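Local coordinates for Non-structural protein 3 (Porcine deltacoronavirus, PDB 6LN0) that probably combines an ADP-ribose-binding macro domain with a zinc-containing papain-like protease that cleaves the viral polyprotein during coronavirus replication, at residues A48-K51 with K56-E59; D136-A141 with V149-M154; Y231-K236 with N304-E309; H398-N403 with N409-K414. All coordinates share one frame; numbering follows the deposited sequence.

How the contacts relate
The four contacts follow one another along the elongated chain; the first two lie in the macro domain and the last two in the papain-like peptidase part. Contact 1, between helices 44-53 and 55-64, and contact 2, between helix 131-141 and strand 146-152, have centres about 24 Å apart. Contact 3 joins helix 228-237 to the loop after helix 293-302, and contact 4, about 25 Å farther on between centres, ties edge strand 398-402 to the loop leading into strand 416-423. Contacts 1 and 4 are about 96 Å apart between centres, on opposite sides of the chain's centre. No contact touches another, so each packs its own part of the elongated chain.

Contact 1: residues A48-K51 with K56-E59; sequences AIAK and KYQE
Ala50 lies against the ring of Tyr57 where two helices of the macro domain, 44-53 and 55-64, meet. Ala50 CA is 3.6 Å from Tyr57 CE2 and approaches the ring obliquely, while Ala50 CB reaches the same ring carbon at 3.8 Å. The ring is carried across to helix 44-53 by a first torsion that sets Tyr57 CG anti to the backbone nitrogen (chi1 162°). Ile49 CG2 comes within 4.4 Å of Tyr57 OH, and the rest of the isoleucine leads away toward strands 29-34 and 83-89. Gln58 supplies a second, looser touch: its chain bends at chi2 (53°), bringing OE1 to 4.0 Å from Ala50 CB. The polar ends are used outside the pair, Tyr57 OH in a hydrogen bond with His88 and Gln58 OE1 in one with Asn41, close to a glycine-rich turn that probably helps to bind ADP-ribose, as in other macro domains. Within helix 55-64, away from the contact, Lys56 NZ and Glu59 OE2 form a salt bridge of 3.1 Å. Between the helices the chemistry is van der Waals, with the small alanine accommodating the ring and hydrogen bonds to His88 and Asn41 fixing where the tyrosine and glutamine end.

Contact 2: residues D136-A141 with V149-M154; sequences DAFRKA and VTLVTM
With CG anti to the backbone nitrogen (chi1 160°), Phe138 extends its ring from helix 131-141 toward the sheet, and Leu151, whose CG sits opposite its own carbonyl carbon (chi1 -41°), reaches from strand 146-152 to meet it. This is helix-on-sheet packing within a beta-alpha-beta unit of the macro domain: strand 117-120 leads through helix 131-141 into the parallel neighbouring strand 146-152. The two side chains come from opposite directions. Leu151 CD2 makes a CH-pi contact over one face of the phenyl ring, 4.0 Å from the centroid and displaced toward the rim. Val149, two residues earlier on the same side of the strand, meets the far end of the ring more loosely. It slides past the phenylalanine in the opposite direction and approaches the ring obliquely. All three touching residues are buried, and Val14 of strand 10-17 packs on both Phe138 and Leu151. On another side of the helix Asp136 is the acceptor of a small salt-bridge network, in which Lys140 NZ lies 3.0 Å from Asp136 OD2, on the syn side but tilted out of the carboxylate plane, and Arg139 contributes a long, weaker pairing. At the ring's tip, Phe138 CZ stands 4.1 Å from Val149 CG1.

Contact 3: residues Y231-K236 with N304-E309; sequences YCVYLK and NRRVGE
Val233 and Arg306 carry the packing between helix 228-237 and the loop that follows helix 293-302, a surface contact in the helical part of the papain-like peptidase, probably its thumb-like region. The interaction across the segments is van der Waals: Val233 CG1 lies 3.8 Å from Arg306 NE and 4.1 Å from Arg305 O, and Val233 CG2 sits over the centre of one guanidinium face of Arg306, 4.2 Å above its plane. The arginine chain folds back to offer that face, bent at chi2 (-55°) and again at chi3 (-58°), so an apolar methyl covers a charged flat group without taking up its N-H donors. The like charge of Lys236 is near, its NZ 6.6 Å from Arg306 NH2, which probably adds mild repulsion at this exposed surface. Hydrogen bonds shape the loop itself. Arg306 to Glu309 forms a type II beta turn closed by Glu309 N to Arg306 O, and Gly308 takes up its positive phi in the third position. A looser electrostatic pairing ties Glu309 to Arg305, the residue before the turn: Arg305 NH1 and Glu309 OE2 make a long salt bridge, with the carboxylate oxygen at the edge of the guanidinium plane, while Arg305 NH2 is bonded to Gln315. Glu309 turns back on the turn's start, where Arg306 N donates to its OE1 at 2.8 Å from above the carboxylate plane.

Contact 4: residues H398-N403 with N409-K414; sequences HCWYTN and NGYDTK
Asn409 N donates a nearly straight hydrogen bond (N-H...acceptor angle 167°) to Tyr401 O at 3.2 Å, fastening the loop before strand 416-423 to strand 398-402, the edge strand of the large mixed sheet of the papain-like peptidase. Beyond this single bond the contact is made by an aromatic cluster of His398, Trp400 and Tyr411, with the Gly410 backbone against Trp400 and the edge of the His398 ring. Trp400 CG stands between its own backbone N and carbonyl carbon (chi1 68°), which lays the indole along the loop. Gly410, bare of a side chain, lets the main chain come in close, its CA 3.9 Å from Trp400 CB. Past it, the carbonyl of Tyr411 rides over one indole face, Tyr411 O being 3.1 Å above the plane of the Trp400 ring toward the rim. Although that oxygen is near Trp400 NE1, the angle is poor for a hydrogen bond, so the indole N-H is not spent there. The Tyr411 ring itself meets both other rings obliquely, lying closer to the imidazole of His398, whose plane is inclined to it by 33° with centroids 4.7 Å apart. His398 also touches Cys260 at the start of helix 260-270, which is consistent with the cysteine-histidine pairing of papain-like peptidases; His398 would then probably be the active-site histidine, with Tyr411 and Trp400 packing beside it. The closest point between the two rings is His398 CD2, 3.6 Å from Tyr411 CE1 and over the tyrosine face near its rim.

Contact 1: residues A48-K51 with K56-E59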
loop_
_atom_site.group_PDB
_atom_site.type_symbol
_atom_site.label_atom_id
_atom_site.label_comp_id
_atom_site.label_asym_id
_atom_site.label_seq_id
_atom_site.Cartn_x
_atom_site.Cartn_y
_atom_site.Cartn_z
ATOM N N ALA A 48 19.955 -43.179 -13.196
ATOM C CA ALA A 48 18.588 -43.609 -12.921
ATOM C C ALA A 48 17.743 -43.594 -14.185
ATOM O O ALA A 48 16.758 -44.338 -14.290
ATOM C CB ALA A 48 17.960 -42.725 -11.849
ATOM N N ILE A 49 18.109 -42.746 -15.145
ATOM C CA ILE A 49 17.418 -42.712 -16.427
ATOM C C ILE A 49 17.885 -43.869 -17.292
ATOM O O ILE A 49 17.079 -44.550 -17.934
ATOM C CB ILE A 49 17.648 -41.349 -17.119
ATOM C CG1 ILE A 49 16.982 -40.220 -16.331
ATOM C CG2 ILE A 49 17.110 -41.366 -18.550
ATOM C CD1 ILE A 49 17.489 -38.801 -16.698
ATOM N N ALA A 50 19.197 -44.099 -17.306
ATOM C CA ALA A 50 19.779 -45.187 -18.076
ATOM C C ALA A 50 19.181 -46.534 -17.685
ATOM O O ALA A 50 18.847 -47.345 -18.557
ATOM C CB ALA A 50 21.296 -45.191 -17.895
ATOM N N LYS A 51 19.023 -46.799 -16.388
ATOM C CA LYS A 51 18.410 -48.063 -15.989
ATOM C C LYS A 51 16.893 -47.983 -15.979
ATOM O O LYS A 51 16.230 -48.639 -15.164
ATOM C CB LYS A 51 18.976 -48.548 -14.646
ATOM C CG LYS A 51 18.671 -47.709 -13.435
ATOM C CD LYS A 51 18.665 -48.562 -12.169
ATOM C CE LYS A 51 17.476 -49.507 -12.166
ATOM N NZ LYS A 51 16.220 -48.850 -12.649
ATOM N N LYS A 56 19.760 -51.257 -24.544
ATOM C CA LYS A 56 19.915 -50.738 -25.901
ATOM C C LYS A 56 20.027 -49.215 -25.888
ATOM O O LYS A 56 20.745 -48.628 -26.710
ATOM C CB LYS A 56 18.755 -51.206 -26.791
ATOM C CG LYS A 56 18.734 -52.728 -27.082
ATOM C CD LYS A 56 19.621 -53.098 -28.290
ATOM C CE LYS A 56 19.726 -54.611 -28.515
ATOM N NZ LYS A 56 21.140 -55.104 -28.440
ATOM N N TYR A 57 19.365 -48.558 -24.939
ATOM C CA TYR A 57 19.588 -47.123 -24.759
ATOM C C TYR A 57 21.062 -46.835 -24.486
ATOM O O TYR A 57 21.675 -45.990 -25.154
ATOM C CB TYR A 57 18.694 -46.592 -23.636
ATOM C CG TYR A 57 19.124 -45.259 -23.070
ATOM C CD1 TYR A 57 18.754 -44.066 -23.683
ATOM C CD2 TYR A 57 19.893 -45.189 -21.917
ATOM C CE1 TYR A 57 19.154 -42.855 -23.174
ATOM C CE2 TYR A 57 20.298 -43.976 -21.401
ATOM C CZ TYR A 57 19.926 -42.820 -22.030
ATOM O OH TYR A 57 20.334 -41.625 -21.505
ATOM N N GLN A 58 21.667 -47.573 -23.545
ATOM C CA GLN A 58 23.062 -47.309 -23.198
ATOM C C GLN A 58 24.017 -47.600 -24.353
ATOM O O GLN A 58 25.043 -46.908 -24.492
ATOM C CB GLN A 58 23.468 -48.112 -21.962
ATOM C CG GLN A 58 24.872 -47.775 -21.464
ATOM C CD GLN A 58 25.056 -46.288 -21.252
ATOM O OE1 GLN A 58 24.345 -45.671 -20.447
ATOM N NE2 GLN A 58 26.004 -45.695 -21.983
ATOM N N GLU A 59 23.713 -48.610 -25.185
ATOM C CA GLU A 59 24.592 -48.915 -26.315
ATOM C C GLU A 59 24.554 -47.807 -27.356
ATOM O O GLU A 59 25.591 -47.442 -27.928
ATOM C CB GLU A 59 24.210 -50.253 -26.972
ATOM C CG GLU A 59 23.754 -51.326 -25.994
ATOM C CD GLU A 59 23.469 -52.689 -26.638
ATOM O OE1 GLU A 59 23.639 -53.722 -25.934
ATOM O OE2 GLU A 59 23.056 -52.732 -27.822
#

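Contact 2: residues D136-A141 with V149-M154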
loop_
_atom_site.group_PDB
_atom_site.type_symbol
_atom_site.label_atom_id
_atom_site.label_comp_id
_atom_site.label_asym_id
_atom_site.label_seq_id
_atom_site.Cartn_x
_atom_site.Cartn_y
_atom_site.Cartn_z
ATOM N N ASP A 136 17.326 -20.652 -9.668
ATOM C CA ASP A 136 17.222 -19.272 -10.128
ATOM C C ASP A 136 17.535 -19.161 -11.616
ATOM O O ASP A 136 16.828 -18.461 -12.358
ATOM C CB ASP A 136 18.149 -18.363 -9.307
ATOM C CG ASP A 136 18.035 -16.890 -9.700
ATOM O OD1 ASP A 136 16.897 -16.342 -9.690
ATOM O OD2 ASP A 136 19.095 -16.293 -10.026
ATOM N N ALA A 137 18.604 -19.835 -12.067
ATOM C CA ALA A 137 18.873 -19.909 -13.500
ATOM C C ALA A 137 17.642 -20.392 -14.249
ATOM O O ALA A 137 17.326 -19.890 -15.333
ATOM C CB ALA A 137 20.062 -20.829 -13.774
ATOM N N PHE A 138 16.904 -21.327 -13.654
ATOM C CA PHE A 138 15.782 -21.936 -14.355
ATOM C C PHE A 138 14.636 -20.949 -14.535
ATOM O O PHE A 138 14.048 -20.873 -15.624
ATOM C CB PHE A 138 15.310 -23.180 -13.610
ATOM C CG PHE A 138 13.915 -23.596 -13.950
ATOM C CD1 PHE A 138 13.644 -24.234 -15.148
ATOM C CD2 PHE A 138 12.878 -23.368 -13.066
ATOM C CE1 PHE A 138 12.355 -24.632 -15.465
ATOM C CE2 PHE A 138 11.589 -23.755 -13.364
ATOM C CZ PHE A 138 11.321 -24.390 -14.572
ATOM N N ARG A 139 14.294 -20.187 -13.484
ATOM C CA ARG A 139 13.226 -19.205 -13.651
ATOM C C ARG A 139 13.649 -18.091 -14.604
ATOM O O ARG A 139 12.822 -17.590 -15.370
ATOM C CB ARG A 139 12.779 -18.650 -12.298
ATOM C CG ARG A 139 13.893 -18.474 -11.278
ATOM C CD ARG A 139 13.341 -18.155 -9.877
ATOM N NE ARG A 139 12.149 -17.313 -9.944
ATOM C CZ ARG A 139 12.166 -15.984 -9.939
ATOM N NH1 ARG A 139 13.323 -15.326 -9.861
ATOM N NH2 ARG A 139 11.018 -15.321 -10.015
ATOM N N LYS A 140 14.935 -17.735 -14.622
ATOM C CA LYS A 140 15.413 -16.773 -15.614
ATOM C C LYS A 140 15.269 -17.302 -17.045
ATOM O O LYS A 140 15.121 -16.511 -17.985
ATOM C CB LYS A 140 16.876 -16.409 -15.333
ATOM C CG LYS A 140 17.082 -15.331 -14.262
ATOM C CD LYS A 140 18.569 -15.100 -14.006
ATOM C CE LYS A 140 18.802 -14.142 -12.846
ATOM N NZ LYS A 140 20.102 -14.438 -12.162
ATOM N N ALA A 141 15.319 -18.626 -17.238
ATOM C CA ALA A 141 15.275 -19.192 -18.580
ATOM C C ALA A 141 13.902 -19.707 -18.975
ATOM O O ALA A 141 13.614 -19.802 -20.181
ATOM C CB ALA A 141 16.291 -20.329 -18.717
ATOM N N VAL A 149 5.397 -27.887 -16.284
ATOM C CA VAL A 149 6.820 -28.229 -16.184
ATOM C C VAL A 149 7.095 -28.865 -14.827
ATOM O O VAL A 149 6.591 -28.400 -13.800
ATOM C CB VAL A 149 7.739 -27.003 -16.372
ATOM C CG1 VAL A 149 9.189 -27.437 -16.323
ATOM C CG2 VAL A 149 7.440 -26.313 -17.676
ATOM N N THR A 150 7.929 -29.902 -14.813
ATOM C CA THR A 150 8.173 -30.703 -13.622
ATOM C C THR A 150 9.661 -30.728 -13.317
ATOM O O THR A 150 10.447 -31.248 -14.114
ATOM C CB THR A 150 7.670 -32.130 -13.823
ATOM O OG1 THR A 150 6.244 -32.127 -13.947
ATOM C CG2 THR A 150 8.082 -33.001 -12.655
ATOM N N LEU A 151 10.046 -30.187 -12.168
ATOM C CA LEU A 151 11.393 -30.380 -11.658
ATOM C C LEU A 151 11.387 -31.454 -10.589
ATOM O O LEU A 151 10.377 -31.705 -9.929
ATOM C CB LEU A 151 11.986 -29.108 -11.068
ATOM C CG LEU A 151 11.768 -27.788 -11.766
ATOM C CD1 LEU A 151 10.545 -27.232 -11.128
ATOM C CD2 LEU A 151 12.955 -26.886 -11.509
ATOM N N VAL A 152 12.548 -32.070 -10.410
ATOM C CA VAL A 152 12.685 -33.273 -9.606
ATOM C C VAL A 152 13.862 -33.083 -8.670
ATOM O O VAL A 152 14.949 -32.685 -9.110
ATOM C CB VAL A 152 12.883 -34.526 -10.480
ATOM C CG1 VAL A 152 13.148 -35.752 -9.600
ATOM C CG2 VAL A 152 11.669 -34.742 -11.381
ATOM N N THR A 153 13.654 -33.399 -7.388
ATOM C CA THR A 153 14.632 -33.030 -6.371
ATOM C C THR A 153 15.198 -34.240 -5.611
ATOM O O THR A 153 16.286 -34.719 -5.949
ATOM C CB THR A 153 13.997 -31.980 -5.432
ATOM O OG1 THR A 153 14.903 -31.632 -4.380
ATOM C CG2 THR A 153 12.621 -32.431 -4.855
ATOM N N MET A 154 14.463 -34.754 -4.614
ATOM C CA MET A 154 14.971 -35.668 -3.573
ATOM C C MET A 154 15.922 -34.973 -2.587
ATOM O O MET A 154 16.895 -35.571 -2.124
ATOM C CB MET A 154 15.641 -36.899 -4.175
ATOM C CG MET A 154 14.703 -38.004 -4.564
ATOM S SD MET A 154 15.725 -39.411 -4.959
ATOM C CE MET A 154 17.316 -38.619 -5.245
#

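Contact 3: residues Y231-K236 with N304-E309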
loop_
_atom_site.group_PDB
_atom_site.type_symbol
_atom_site.label_atom_id
_atom_site.label_comp_id
_atom_site.label_asym_id
_atom_site.label_seq_id
_atom_site.Cartn_x
_atom_site.Cartn_y
_atom_site.Cartn_z
ATOM N N TYR A 231 -5.511 9.472 4.813
ATOM C CA TYR A 231 -5.384 8.587 5.960
ATOM C C TYR A 231 -3.918 8.302 6.257
ATOM O O TYR A 231 -3.509 8.249 7.419
ATOM C CB TYR A 231 -6.158 7.289 5.713
ATOM C CG TYR A 231 -6.262 6.438 6.943
ATOM C CD1 TYR A 231 -6.978 6.867 8.041
ATOM C CD2 TYR A 231 -5.607 5.228 7.021
ATOM C CE1 TYR A 231 -7.048 6.102 9.177
ATOM C CE2 TYR A 231 -5.674 4.457 8.153
ATOM C CZ TYR A 231 -6.396 4.879 9.214
ATOM O OH TYR A 231 -6.452 4.090 10.338
ATOM N N CYS A 232 -3.111 8.132 5.211
ATOM C CA CYS A 232 -1.678 7.946 5.392
ATOM C C CYS A 232 -1.070 9.144 6.081
ATOM O O CYS A 232 -0.330 8.995 7.071
ATOM C CB CYS A 232 -1.008 7.739 4.036
ATOM S SG CYS A 232 -1.169 6.106 3.377
ATOM N N VAL A 233 -1.376 10.345 5.566
ATOM C CA VAL A 233 -0.906 11.557 6.210
ATOM C C VAL A 233 -1.312 11.554 7.675
ATOM O O VAL A 233 -0.517 11.888 8.570
ATOM C CB VAL A 233 -1.457 12.792 5.479
ATOM C CG1 VAL A 233 -1.144 14.069 6.275
ATOM C CG2 VAL A 233 -0.939 12.869 4.025
ATOM N N TYR A 234 -2.536 11.115 7.945
ATOM C CA TYR A 234 -3.025 11.091 9.317
ATOM C C TYR A 234 -2.180 10.170 10.183
ATOM O O TYR A 234 -1.744 10.551 11.274
ATOM C CB TYR A 234 -4.486 10.653 9.337
ATOM C CG TYR A 234 -4.960 10.203 10.692
ATOM C CD1 TYR A 234 -5.206 11.142 11.685
ATOM C CD2 TYR A 234 -5.183 8.839 10.984
ATOM C CE1 TYR A 234 -5.658 10.768 12.943
ATOM C CE2 TYR A 234 -5.644 8.446 12.272
ATOM C CZ TYR A 234 -5.869 9.447 13.244
ATOM O OH TYR A 234 -6.311 9.175 14.522
ATOM N N LEU A 235 -1.931 8.953 9.709
ATOM C CA LEU A 235 -1.175 7.987 10.496
ATOM C C LEU A 235 0.228 8.493 10.800
ATOM O O LEU A 235 0.730 8.325 11.918
ATOM C CB LEU A 235 -1.103 6.638 9.763
ATOM C CG LEU A 235 -2.434 5.893 9.665
ATOM C CD1 LEU A 235 -2.354 4.738 8.661
ATOM C CD2 LEU A 235 -2.826 5.400 11.040
ATOM N N LYS A 236 0.889 9.094 9.817
ATOM C CA LYS A 236 2.245 9.568 10.051
ATOM C C LYS A 236 2.267 10.799 10.967
ATOM O O LYS A 236 3.144 10.911 11.831
ATOM C CB LYS A 236 2.926 9.842 8.714
ATOM C CG LYS A 236 3.209 8.575 7.926
ATOM C CD LYS A 236 3.717 8.896 6.538
ATOM C CE LYS A 236 5.034 8.161 6.265
ATOM N NZ LYS A 236 5.017 7.446 4.952
ATOM N N ASN A 304 -5.536 18.820 4.260
ATOM C CA ASN A 304 -4.504 18.609 3.246
ATOM C C ASN A 304 -3.302 19.522 3.484
ATOM O O ASN A 304 -2.819 20.211 2.589
ATOM C CB ASN A 304 -5.071 18.794 1.838
ATOM C CG ASN A 304 -6.159 17.805 1.529
ATOM O OD1 ASN A 304 -5.918 16.609 1.506
ATOM N ND2 ASN A 304 -7.365 18.291 1.301
ATOM N N ARG A 305 -2.810 19.514 4.710
ATOM C CA ARG A 305 -1.608 20.242 5.060
ATOM C C ARG A 305 -0.575 19.264 5.582
ATOM O O ARG A 305 -0.902 18.152 5.997
ATOM C CB ARG A 305 -1.879 21.305 6.134
ATOM C CG ARG A 305 -3.002 22.228 5.790
ATOM C CD ARG A 305 -2.630 23.092 4.611
ATOM N NE ARG A 305 -3.680 24.068 4.371
ATOM C CZ ARG A 305 -3.669 24.941 3.374
ATOM N NH1 ARG A 305 -2.649 24.946 2.519
ATOM N NH2 ARG A 305 -4.672 25.807 3.235
ATOM N N ARG A 306 0.673 19.705 5.595
ATOM C CA ARG A 306 1.729 18.980 6.274
ATOM C C ARG A 306 2.285 19.843 7.397
ATOM O O ARG A 306 2.341 21.069 7.294
ATOM C CB ARG A 306 2.836 18.577 5.304
ATOM C CG ARG A 306 2.321 17.932 4.018
ATOM C CD ARG A 306 1.426 16.716 4.302
ATOM N NE ARG A 306 2.109 15.679 5.083
ATOM C CZ ARG A 306 2.838 14.689 4.562
ATOM N NH1 ARG A 306 2.989 14.587 3.246
ATOM N NH2 ARG A 306 3.414 13.799 5.362
ATOM N N VAL A 307 2.684 19.185 8.481
ATOM C CA VAL A 307 3.276 19.889 9.608
ATOM C C VAL A 307 4.481 20.693 9.146
ATOM O O VAL A 307 5.350 20.188 8.423
ATOM C CB VAL A 307 3.646 18.882 10.700
ATOM C CG1 VAL A 307 2.406 18.485 11.459
ATOM C CG2 VAL A 307 4.264 17.655 10.070
ATOM N N GLY A 308 4.537 21.956 9.565
ATOM C CA GLY A 308 5.529 22.887 9.072
ATOM C C GLY A 308 4.901 23.864 8.099
ATOM O O GLY A 308 5.230 25.054 8.077
ATOM N N GLU A 309 3.972 23.353 7.298
ATOM C CA GLU A 309 3.190 24.166 6.382
ATOM C C GLU A 309 2.150 24.949 7.164
ATOM O O GLU A 309 1.711 24.536 8.248
ATOM C CB GLU A 309 2.520 23.257 5.357
ATOM C CG GLU A 309 1.846 23.854 4.162
ATOM C CD GLU A 309 1.282 22.728 3.294
ATOM O OE1 GLU A 309 1.483 21.541 3.680
ATOM O OE2 GLU A 309 0.642 23.016 2.250
#

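Contact 4: residues H398-N403 with N409-K414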
loop_
_atom_site.group_PDB
_atom_site.type_symbol
_atom_site.label_atom_id
_atom_site.label_comp_id
_atom_site.label_asym_id
_atom_site.label_seq_id
_atom_site.Cartn_x
_atom_site.Cartn_y
_atom_site.Cartn_z
ATOM N N HIS A 398 0.094 35.085 10.467
ATOM C CA HIS A 398 -0.174 34.561 11.795
ATOM C C HIS A 398 -1.667 34.720 12.045
ATOM O O HIS A 398 -2.297 35.639 11.517
ATOM C CB HIS A 398 0.654 35.293 12.870
ATOM C CG HIS A 398 0.492 34.745 14.258
ATOM N ND1 HIS A 398 0.831 33.451 14.597
ATOM C CD2 HIS A 398 0.046 35.325 15.401
ATOM C CE1 HIS A 398 0.592 33.256 15.882
ATOM N NE2 HIS A 398 0.113 34.376 16.394
ATOM N N CYS A 399 -2.239 33.803 12.818
ATOM C CA CYS A 399 -3.659 33.846 13.128
ATOM C C CYS A 399 -3.844 33.377 14.555
ATOM O O CYS A 399 -3.048 32.578 15.063
ATOM C CB CYS A 399 -4.488 32.987 12.150
ATOM S SG CYS A 399 -4.199 31.246 12.212
ATOM N N TRP A 400 -4.890 33.878 15.206
ATOM C CA TRP A 400 -4.960 33.657 16.639
ATOM C C TRP A 400 -6.394 33.838 17.083
ATOM O O TRP A 400 -7.154 34.602 16.477
ATOM C CB TRP A 400 -4.038 34.619 17.405
ATOM C CG TRP A 400 -4.480 36.056 17.335
ATOM C CD1 TRP A 400 -5.362 36.670 18.168
ATOM C CD2 TRP A 400 -4.072 37.053 16.379
ATOM N NE1 TRP A 400 -5.531 37.988 17.800
ATOM C CE2 TRP A 400 -4.749 38.248 16.707
ATOM C CE3 TRP A 400 -3.193 37.056 15.290
ATOM C CZ2 TRP A 400 -4.578 39.429 15.987
ATOM C CZ3 TRP A 400 -3.031 38.233 14.567
ATOM C CH2 TRP A 400 -3.717 39.403 14.925
ATOM N N TYR A 401 -6.749 33.139 18.154
ATOM C CA TYR A 401 -8.066 33.300 18.743
ATOM C C TYR A 401 -8.090 34.530 19.642
ATOM O O TYR A 401 -7.123 34.826 20.350
ATOM C CB TYR A 401 -8.443 32.065 19.549
ATOM C CG TYR A 401 -9.675 32.268 20.388
ATOM C CD1 TYR A 401 -10.873 32.670 19.807
ATOM C CD2 TYR A 401 -9.648 32.063 21.758
ATOM C CE1 TYR A 401 -12.007 32.862 20.572
ATOM C CE2 TYR A 401 -10.778 32.249 22.531
ATOM C CZ TYR A 401 -11.956 32.650 21.933
ATOM O OH TYR A 401 -13.085 32.841 22.699
ATOM N N THR A 402 -9.198 35.249 19.607
ATOM C CA THR A 402 -9.426 36.345 20.527
ATOM C C THR A 402 -10.883 36.307 20.949
ATOM O O THR A 402 -11.775 36.278 20.099
ATOM C CB THR A 402 -9.072 37.699 19.891
ATOM O OG1 THR A 402 -9.582 38.759 20.704
ATOM C CG2 THR A 402 -9.654 37.822 18.489
ATOM N N ASN A 403 -11.119 36.245 22.254
ATOM C CA ASN A 403 -12.438 36.558 22.765
ATOM C C ASN A 403 -12.702 38.042 22.531
ATOM O O ASN A 403 -11.793 38.823 22.269
ATOM C CB ASN A 403 -12.535 36.190 24.246
ATOM C CG ASN A 403 -13.913 35.730 24.647
ATOM O OD1 ASN A 403 -14.906 36.440 24.442
ATOM N ND2 ASN A 403 -13.989 34.523 25.222
ATOM N N ASN A 409 -4.809 35.347 22.450
ATOM C CA ASN A 409 -3.730 34.350 22.526
ATOM C C ASN A 409 -2.555 34.639 21.584
ATOM O O ASN A 409 -1.591 33.856 21.540
ATOM C CB ASN A 409 -4.298 32.962 22.236
ATOM C CG ASN A 409 -5.260 32.509 23.300
ATOM O OD1 ASN A 409 -6.008 33.310 23.859
ATOM N ND2 ASN A 409 -5.218 31.226 23.619
ATOM N N GLY A 410 -2.622 35.741 20.830
ATOM C CA GLY A 410 -1.568 36.210 19.948
ATOM C C GLY A 410 -1.317 37.706 20.101
ATOM O O GLY A 410 -1.147 38.198 21.225
ATOM N N TYR A 411 -1.311 38.448 18.990
ATOM C CA TYR A 411 -0.996 39.874 18.994
ATOM C C TYR A 411 -2.256 40.721 19.230
ATOM O O TYR A 411 -3.384 40.222 19.261
ATOM C CB TYR A 411 -0.322 40.279 17.674
ATOM C CG TYR A 411 0.775 39.340 17.207
ATOM C CD1 TYR A 411 1.030 39.153 15.853
ATOM C CD2 TYR A 411 1.568 38.644 18.124
ATOM C CE1 TYR A 411 2.040 38.292 15.424
ATOM C CE2 TYR A 411 2.576 37.784 17.708
ATOM C CZ TYR A 411 2.811 37.611 16.361
ATOM O OH TYR A 411 3.812 36.750 15.951
ATOM N N ASP A 412 -2.059 42.027 19.401
ATOM C CA ASP A 412 -3.167 42.972 19.488
ATOM C C ASP A 412 -2.897 44.156 18.575
ATOM O O ASP A 412 -2.957 45.326 18.964
ATOM C CB ASP A 412 -3.418 43.416 20.928
ATOM C CG ASP A 412 -4.672 44.273 21.064
ATOM O OD1 ASP A 412 -5.765 43.803 20.656
ATOM O OD2 ASP A 412 -4.555 45.414 21.570
ATOM N N THR A 413 -2.549 43.846 17.335
ATOM C CA THR A 413 -2.486 44.859 16.304
ATOM C C THR A 413 -3.812 44.870 15.548
ATOM O O THR A 413 -4.764 44.159 15.896
ATOM C CB THR A 413 -1.303 44.600 15.374
ATOM O OG1 THR A 413 -1.435 45.400 14.192
ATOM C CG2 THR A 413 -1.250 43.126 14.989
ATOM N N LYS A 414 -3.883 45.702 14.512
ATOM C CA LYS A 414 -5.028 45.684 13.616
ATOM C C LYS A 414 -4.885 44.502 12.671
ATOM O O LYS A 414 -3.820 44.280 12.081
ATOM C CB LYS A 414 -5.159 46.997 12.835
ATOM C CG LYS A 414 -4.141 47.199 11.716
ATOM C CD LYS A 414 -4.711 48.012 10.559
ATOM C CE LYS A 414 -3.695 49.062 10.103
ATOM N NZ LYS A 414 -4.201 49.957 9.028
#